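Local coordinates for protein phospho-2-dehydro-3-deoxyheptonate aldolase (Francisella tularensis, PDB 3TQK) that binds a manganese ion and probably condenses phosphoenolpyruvate with D-erythrose 4-phosphate into 3-deoxy-D-arabino-heptulosonate 7-phosphate, the first step towards chorismate, at residues 194-206 with 217-229. Residues are numbered along the deposited sequence; the frame is centred on the assembly and turned at random.
Sequences VDAVKSATYPHHF and IFATKGNQNGHVI
Ala-219 lays its methyl over one face of the His-205 imidazole, a CH-pi contact with CB 3.8 Å from the ring centroid; the same ring stacks with Tyr-114 of the second subunit, and its NE2 is hydrogen-bonded to NZ of Lys-11 of that subunit. Phe-206 sits on the other side of the hairpin and receives Thr-220 CG2 at its ring edge, 3.5 Å from CE1, while Phe-218 CB comes up to the same CE1. A chi1 of 78° sets Phe-206 CG between its backbone N and carbonyl carbon, turning the ring toward these two neighbours. The His-204 ring has Thr-220 OG1 near its plane at one edge; its NE2 donates to Ser-199 O in the ring plane (2.8 Å), while ND1 bonds Lys-102 NZ of the second subunit. Backbone bonds join the hairpin arms: Phe-206 and Phe-218 pair both ways, and just before strand 205-209 Thr-220 N reaches His-204 O almost straight, 172° at the hydrogen. Thr-220 OG1 takes the His-204 N-H at 2.9 Å and also bonds Ser-174. This antiparallel beta hairpin is inserted in a TIM barrel between helix 191-200 and barrel strand 226-230, and strand 215-220 extends its sheet into the second subunit. Beyond it, Gly-222 lets the chain pass close to the backbone of Ala-200 and Thr-201, its CA 3.4 Å from Thr-201 O, and Asn-223 N bonds Ala-200 O. Val-197 then rests CG2 on the backbone of His-227, 3.5 Å from its C, where helix and strand run nearly antiparallel (168°).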
ATOM      1  N   VAL A 194      -2.444   3.179  14.525  1.00 23.00           N
ATOM      2  CA  VAL A 194      -2.612   2.322  15.699  1.00 23.24           C
ATOM      3  C   VAL A 194      -3.025   0.920  15.254  1.00 23.69           C
ATOM      4  O   VAL A 194      -2.439  -0.077  15.698  1.00 23.01           O
ATOM      5  CB  VAL A 194      -3.633   2.913  16.712  1.00 25.25           C
ATOM      6  CG1 VAL A 194      -4.068   1.863  17.762  1.00 23.71           C
ATOM      7  CG2 VAL A 194      -3.049   4.178  17.387  1.00 24.52           C
ATOM      8  N   ASP A 195      -3.988   0.843  14.340  1.00 24.83           N
ATOM      9  CA  ASP A 195      -4.376  -0.449  13.764  1.00 25.37           C
ATOM     10  C   ASP A 195      -3.164  -1.159  13.149  1.00 24.23           C
ATOM     11  O   ASP A 195      -3.022  -2.376  13.257  1.00 24.43           O
ATOM     12  CB  ASP A 195      -5.445  -0.303  12.670  1.00 26.38           C
ATOM     13  CG  ASP A 195      -6.702   0.399  13.141  1.00 29.01           C
ATOM     14  OD1 ASP A 195      -6.998   0.407  14.358  1.00 30.11           O
ATOM     15  OD2 ASP A 195      -7.406   0.955  12.264  1.00 32.12           O
ATOM     16  N   ALA A 196      -2.287  -0.405  12.502  1.00 23.52           N
ATOM     17  CA  ALA A 196      -1.185  -1.021  11.781  1.00 22.15           C
ATOM     18  C   ALA A 196      -0.180  -1.583  12.771  1.00 21.21           C
ATOM     19  O   ALA A 196       0.356  -2.682  12.570  1.00 20.28           O
ATOM     20  CB  ALA A 196      -0.515  -0.024  10.838  1.00 21.21           C
ATOM     21  N   VAL A 197       0.101  -0.805  13.809  1.00 21.14           N
ATOM     22  CA  VAL A 197       0.980  -1.259  14.882  1.00 20.84           C
ATOM     23  C   VAL A 197       0.421  -2.566  15.474  1.00 21.27           C
ATOM     24  O   VAL A 197       1.145  -3.548  15.612  1.00 21.10           O
ATOM     25  CB  VAL A 197       1.139  -0.182  15.983  1.00 21.20           C
ATOM     26  CG1 VAL A 197       1.798  -0.767  17.221  1.00 20.53           C
ATOM     27  CG2 VAL A 197       1.956   1.005  15.467  1.00 19.89           C
ATOM     28  N   LYS A 198      -0.872  -2.571  15.785  1.00 22.14           N
ATOM     29  CA  LYS A 198      -1.522  -3.725  16.371  1.00 23.25           C
ATOM     30  C   LYS A 198      -1.381  -4.958  15.484  1.00 23.13           C
ATOM     31  O   LYS A 198      -0.965  -6.024  15.955  1.00 23.15           O
ATOM     32  CB  LYS A 198      -3.002  -3.430  16.603  1.00 24.96           C
ATOM     33  CG  LYS A 198      -3.795  -4.541  17.291  1.00 26.35           C
ATOM     34  CD  LYS A 198      -3.197  -4.919  18.631  1.00 28.18           C
ATOM     35  CE  LYS A 198      -4.169  -5.757  19.476  1.00 30.13           C
ATOM     36  NZ  LYS A 198      -3.456  -6.273  20.678  1.00 31.66           N
ATOM     37  N   SER A 199      -1.717  -4.803  14.209  1.00 22.38           N
ATOM     38  CA  SER A 199      -1.620  -5.890  13.246  1.00 22.26           C
ATOM     39  C   SER A 199      -0.211  -6.443  13.143  1.00 21.36           C
ATOM     40  O   SER A 199      -0.027  -7.647  13.026  1.00 21.58           O
ATOM     41  CB  SER A 199      -2.100  -5.436  11.871  1.00 21.92           C
ATOM     42  OG  SER A 199      -1.975  -6.472  10.919  1.00 23.15           O
ATOM     43  N   ALA A 200       0.777  -5.560  13.193  1.00 20.83           N
ATOM     44  CA  ALA A 200       2.181  -5.944  13.049  1.00 20.03           C
ATOM     45  C   ALA A 200       2.728  -6.761  14.235  1.00 20.18           C
ATOM     46  O   ALA A 200       3.759  -7.439  14.097  1.00 19.75           O
ATOM     47  CB  ALA A 200       3.050  -4.696  12.805  1.00 18.41           C
ATOM     48  N   THR A 201       2.062  -6.694  15.389  1.00 21.17           N
ATOM     49  CA  THR A 201       2.438  -7.529  16.538  1.00 22.03           C
ATOM     50  C   THR A 201       2.107  -9.016  16.324  1.00 23.32           C
ATOM     51  O   THR A 201       2.665  -9.866  17.021  1.00 24.08           O
ATOM     52  CB  THR A 201       1.749  -7.100  17.882  1.00 22.79           C
ATOM     53  OG1 THR A 201       0.325  -7.246  17.774  1.00 24.01           O
ATOM     54  CG2 THR A 201       2.110  -5.669  18.283  1.00 21.73           C
ATOM     55  N   TYR A 202       1.208  -9.332  15.388  1.00 23.49           N
ATOM     56  CA  TYR A 202       0.784 -10.709  15.167  1.00 24.43           C
ATOM     57  C   TYR A 202       1.671 -11.476  14.214  1.00 24.25           C
ATOM     58  O   TYR A 202       2.364 -10.880  13.396  1.00 23.89           O
ATOM     59  CB  TYR A 202      -0.639 -10.748  14.631  1.00 25.59           C
ATOM     60  CG  TYR A 202      -1.676 -10.374  15.671  1.00 27.20           C
ATOM     61  CD1 TYR A 202      -2.195 -11.325  16.540  1.00 31.13           C
ATOM     62  CD2 TYR A 202      -2.128  -9.071  15.778  1.00 27.17           C
ATOM     63  CE1 TYR A 202      -3.161 -10.974  17.496  1.00 33.04           C
ATOM     64  CE2 TYR A 202      -3.068  -8.712  16.706  1.00 30.01           C
ATOM     65  CZ  TYR A 202      -3.582  -9.656  17.564  1.00 32.26           C
ATOM     66  OH  TYR A 202      -4.514  -9.256  18.477  1.00 33.83           O
ATOM     67  N   PRO A 203       1.646 -12.815  14.302  1.00 25.11           N
ATOM     68  CA  PRO A 203       2.303 -13.606  13.281  1.00 24.68           C
ATOM     69  C   PRO A 203       1.463 -13.583  12.006  1.00 24.70           C
ATOM     70  O   PRO A 203       0.228 -13.528  12.063  1.00 25.90           O
ATOM     71  CB  PRO A 203       2.368 -15.024  13.890  1.00 26.06           C
ATOM     72  CG  PRO A 203       1.795 -14.913  15.287  1.00 27.43           C
ATOM     73  CD  PRO A 203       0.986 -13.662  15.314  1.00 26.97           C
ATOM     74  N   HIS A 204       2.132 -13.609  10.868  1.00 23.55           N
ATOM     75  CA  HIS A 204       1.467 -13.583   9.580  1.00 23.60           C
ATOM     76  C   HIS A 204       2.145 -14.592   8.650  1.00 24.29           C
ATOM     77  O   HIS A 204       3.348 -14.859   8.776  1.00 24.05           O
ATOM     78  CB  HIS A 204       1.571 -12.172   8.960  1.00 22.41           C
ATOM     79  CG  HIS A 204       0.739 -11.136   9.649  1.00 19.84           C
ATOM     80  ND1 HIS A 204      -0.594 -10.949   9.368  1.00 19.35           N
ATOM     81  CD2 HIS A 204       1.048 -10.238  10.616  1.00 18.42           C
ATOM     82  CE1 HIS A 204      -1.072  -9.976  10.128  1.00 19.99           C
ATOM     83  NE2 HIS A 204      -0.090  -9.515  10.884  1.00 16.75           N
ATOM     84  N   HIS A 205       1.361 -15.152   7.734  1.00 25.31           N
ATOM     85  CA  HIS A 205       1.887 -15.830   6.562  1.00 25.73           C
ATOM     86  C   HIS A 205       1.652 -14.898   5.376  1.00 24.95           C
ATOM     87  O   HIS A 205       0.532 -14.453   5.152  1.00 25.19           O
ATOM     88  CB  HIS A 205       1.178 -17.169   6.341  1.00 27.20           C
ATOM     89  CG  HIS A 205       1.658 -18.272   7.233  1.00 29.03           C
ATOM     90  ND1 HIS A 205       1.479 -18.258   8.601  1.00 29.67           N
ATOM     91  CD2 HIS A 205       2.285 -19.439   6.948  1.00 30.92           C
ATOM     92  CE1 HIS A 205       1.984 -19.362   9.122  1.00 31.46           C
ATOM     93  NE2 HIS A 205       2.467 -20.103   8.139  1.00 33.48           N
ATOM     94  N   PHE A 206       2.707 -14.573   4.636  1.00 24.23           N
ATOM     95  CA  PHE A 206       2.567 -13.712   3.458  1.00 23.53           C
ATOM     96  C   PHE A 206       3.629 -13.993   2.414  1.00 23.56           C
ATOM     97  O   PHE A 206       4.644 -14.604   2.710  1.00 23.62           O
ATOM     98  CB  PHE A 206       2.602 -12.238   3.862  1.00 22.70           C
ATOM     99  CG  PHE A 206       3.987 -11.687   4.150  1.00 20.95           C
ATOM    100  CD1 PHE A 206       4.684 -12.053   5.286  1.00 20.88           C
ATOM    101  CD2 PHE A 206       4.555 -10.751   3.311  1.00 19.59           C
ATOM    102  CE1 PHE A 206       5.934 -11.517   5.552  1.00 19.13           C
ATOM    103  CE2 PHE A 206       5.788 -10.206   3.580  1.00 17.16           C
ATOM    104  CZ  PHE A 206       6.480 -10.596   4.699  1.00 18.33           C
ATOM    105  N   ILE A 217       6.859 -18.174   0.637  1.00 22.10           N
ATOM    106  CA  ILE A 217       5.930 -17.863   1.725  1.00 22.22           C
ATOM    107  C   ILE A 217       6.760 -17.590   2.984  1.00 22.56           C
ATOM    108  O   ILE A 217       7.669 -18.364   3.306  1.00 22.78           O
ATOM    109  CB  ILE A 217       4.961 -19.037   1.990  1.00 23.60           C
ATOM    110  CG1 ILE A 217       4.043 -19.270   0.790  1.00 23.61           C
ATOM    111  CG2 ILE A 217       4.129 -18.803   3.254  1.00 22.74           C
ATOM    112  CD1 ILE A 217       3.402 -20.669   0.784  1.00 25.37           C
ATOM    113  N   PHE A 218       6.465 -16.494   3.683  1.00 22.58           N
ATOM    114  CA  PHE A 218       7.141 -16.169   4.937  1.00 23.59           C
ATOM    115  C   PHE A 218       6.151 -16.284   6.110  1.00 23.87           C
ATOM    116  O   PHE A 218       5.092 -15.664   6.082  1.00 24.02           O
ATOM    117  CB  PHE A 218       7.698 -14.741   4.893  1.00 23.44           C
ATOM    118  CG  PHE A 218       9.049 -14.593   4.211  1.00 26.27           C
ATOM    119  CD1 PHE A 218       9.524 -15.515   3.299  1.00 29.92           C
ATOM    120  CD2 PHE A 218       9.821 -13.464   4.471  1.00 30.39           C
ATOM    121  CE1 PHE A 218      10.768 -15.345   2.677  1.00 31.00           C
ATOM    122  CE2 PHE A 218      11.053 -13.273   3.856  1.00 31.44           C
ATOM    123  CZ  PHE A 218      11.528 -14.236   2.945  1.00 31.79           C
ATOM    124  N   ALA A 219       6.487 -17.100   7.109  1.00 24.14           N
ATOM    125  CA  ALA A 219       5.772 -17.137   8.374  1.00 24.44           C
ATOM    126  C   ALA A 219       6.518 -16.272   9.371  1.00 23.60           C
ATOM    127  O   ALA A 219       7.655 -16.585   9.738  1.00 23.67           O
ATOM    128  CB  ALA A 219       5.645 -18.588   8.913  1.00 25.95           C
ATOM    129  N   THR A 220       5.882 -15.192   9.811  1.00 22.87           N
ATOM    130  CA  THR A 220       6.514 -14.259  10.725  1.00 22.24           C
ATOM    131  C   THR A 220       6.119 -14.515  12.164  1.00 23.63           C
ATOM    132  O   THR A 220       5.160 -15.237  12.441  1.00 24.36           O
ATOM    133  CB  THR A 220       6.175 -12.800  10.378  1.00 21.20           C
ATOM    134  OG1 THR A 220       4.804 -12.529  10.689  1.00 21.12           O
ATOM    135  CG2 THR A 220       6.451 -12.514   8.914  1.00 19.64           C
ATOM    136  N   LYS A 221       6.870 -13.887  13.066  1.00 24.40           N
ATOM    137  CA  LYS A 221       6.682 -13.990  14.514  1.00 25.77           C
ATOM    138  C   LYS A 221       5.879 -12.842  15.099  1.00 24.71           C
ATOM    139  O   LYS A 221       5.371 -12.944  16.217  1.00 25.58           O
ATOM    140  CB  LYS A 221       8.053 -14.026  15.205  1.00 26.57           C
ATOM    141  CG  LYS A 221       8.588 -15.448  15.394  1.00 31.79           C
ATOM    142  CD  LYS A 221      10.060 -15.611  14.993  1.00 36.06           C
ATOM    143  CE  LYS A 221      11.025 -15.213  16.096  1.00 38.60           C
ATOM    144  NZ  LYS A 221      12.385 -15.819  15.862  1.00 39.88           N
ATOM    145  N   GLY A 222       5.793 -11.746  14.357  1.00 23.22           N
ATOM    146  CA  GLY A 222       5.232 -10.498  14.858  1.00 22.20           C
ATOM    147  C   GLY A 222       6.340  -9.589  15.348  1.00 21.01           C
ATOM    148  O   GLY A 222       7.416 -10.058  15.695  1.00 20.64           O
ATOM    149  N   ASN A 223       6.065  -8.288  15.387  1.00 20.20           N
ATOM    150  CA  ASN A 223       7.050  -7.293  15.787  1.00 19.40           C
ATOM    151  C   ASN A 223       6.518  -6.520  16.970  1.00 20.00           C
ATOM    152  O   ASN A 223       5.547  -5.777  16.839  1.00 20.14           O
ATOM    153  CB  ASN A 223       7.359  -6.342  14.615  1.00 18.44           C
ATOM    154  CG  ASN A 223       8.606  -5.536  14.846  1.00 17.39           C
ATOM    155  OD1 ASN A 223       8.931  -5.198  15.986  1.00 16.16           O
ATOM    156  ND2 ASN A 223       9.339  -5.242  13.770  1.00 16.03           N
ATOM    157  N   GLN A 224       7.138  -6.688  18.134  1.00 20.84           N
ATOM    158  CA  GLN A 224       6.598  -6.064  19.342  1.00 21.90           C
ATOM    159  C   GLN A 224       7.195  -4.675  19.571  1.00 21.32           C
ATOM    160  O   GLN A 224       6.887  -4.045  20.575  1.00 21.78           O
ATOM    161  CB  GLN A 224       6.784  -6.968  20.588  1.00 23.34           C
ATOM    162  CG  GLN A 224       6.344  -8.443  20.421  1.00 24.42           C
ATOM    163  CD  GLN A 224       4.964  -8.616  19.779  1.00 26.64           C
ATOM    164  OE1 GLN A 224       4.765  -9.481  18.918  1.00 26.87           O
ATOM    165  NE2 GLN A 224       4.004  -7.810  20.216  1.00 27.54           N
ATOM    166  N   ASN A 225       8.019  -4.191  18.629  1.00 20.45           N
ATOM    167  CA  ASN A 225       8.631  -2.865  18.725  1.00 19.87           C
ATOM    168  C   ASN A 225       8.076  -1.873  17.695  1.00 19.27           C
ATOM    169  O   ASN A 225       8.808  -1.055  17.126  1.00 18.64           O
ATOM    170  CB  ASN A 225      10.148  -2.991  18.620  1.00 19.77           C
ATOM    171  CG  ASN A 225      10.727  -3.822  19.735  1.00 21.16           C
ATOM    172  OD1 ASN A 225      10.308  -3.695  20.898  1.00 22.55           O
ATOM    173  ND2 ASN A 225      11.685  -4.685  19.404  1.00 19.03           N
ATOM    174  N   GLY A 226       6.768  -1.955  17.474  1.00 19.08           N
ATOM    175  CA  GLY A 226       6.068  -1.060  16.577  1.00 18.53           C
ATOM    176  C   GLY A 226       5.467   0.096  17.344  1.00 18.92           C
ATOM    177  O   GLY A 226       5.048  -0.050  18.498  1.00 19.81           O
ATOM    178  N   HIS A 227       5.402   1.249  16.698  1.00 18.86           N
ATOM    179  CA  HIS A 227       4.826   2.431  17.320  1.00 19.31           C
ATOM    180  C   HIS A 227       4.336   3.412  16.257  1.00 19.72           C
ATOM    181  O   HIS A 227       4.680   3.298  15.080  1.00 19.40           O
ATOM    182  CB  HIS A 227       5.884   3.110  18.160  1.00 19.17           C
ATOM    183  CG  HIS A 227       6.994   3.676  17.341  1.00 19.07           C
ATOM    184  ND1 HIS A 227       6.924   4.927  16.765  1.00 18.90           N
ATOM    185  CD2 HIS A 227       8.170   3.140  16.950  1.00 18.54           C
ATOM    186  CE1 HIS A 227       8.023   5.142  16.069  1.00 20.58           C
ATOM    187  NE2 HIS A 227       8.796   4.073  16.163  1.00 18.40           N
ATOM    188  N   VAL A 228       3.564   4.394  16.697  1.00 20.94           N
ATOM    189  CA  VAL A 228       3.038   5.431  15.825  1.00 21.73           C
ATOM    190  C   VAL A 228       4.052   6.558  15.655  1.00 22.33           C
ATOM    191  O   VAL A 228       4.810   6.884  16.588  1.00 22.70           O
ATOM    192  CB  VAL A 228       1.727   6.014  16.403  1.00 22.92           C
ATOM    193  CG1 VAL A 228       1.222   7.179  15.571  1.00 23.16           C
ATOM    194  CG2 VAL A 228       0.683   4.926  16.484  1.00 22.53           C
ATOM    195  N   ILE A 229       4.076   7.118  14.447  1.00 22.76           N
ATOM    196  CA  ILE A 229       4.755   8.373  14.159  1.00 23.30           C
ATOM    197  C   ILE A 229       3.682   9.383  13.815  1.00 24.23           C
ATOM    198  O   ILE A 229       2.892   9.141  12.909  1.00 24.71           O
ATOM    199  CB  ILE A 229       5.692   8.264  12.941  1.00 22.94           C
ATOM    200  CG1 ILE A 229       6.729   7.160  13.146  1.00 22.28           C
ATOM    201  CG2 ILE A 229       6.370   9.628  12.661  1.00 22.98           C
ATOM    202  CD1 ILE A 229       7.383   6.693  11.867  1.00 21.64           C
TER
HETATM  203  O   HOH W   1       3.873  -3.611  16.165  1.00 11.34           O
HETATM  204  O   HOH W   2       3.560 -16.961  11.344  1.00 15.35           O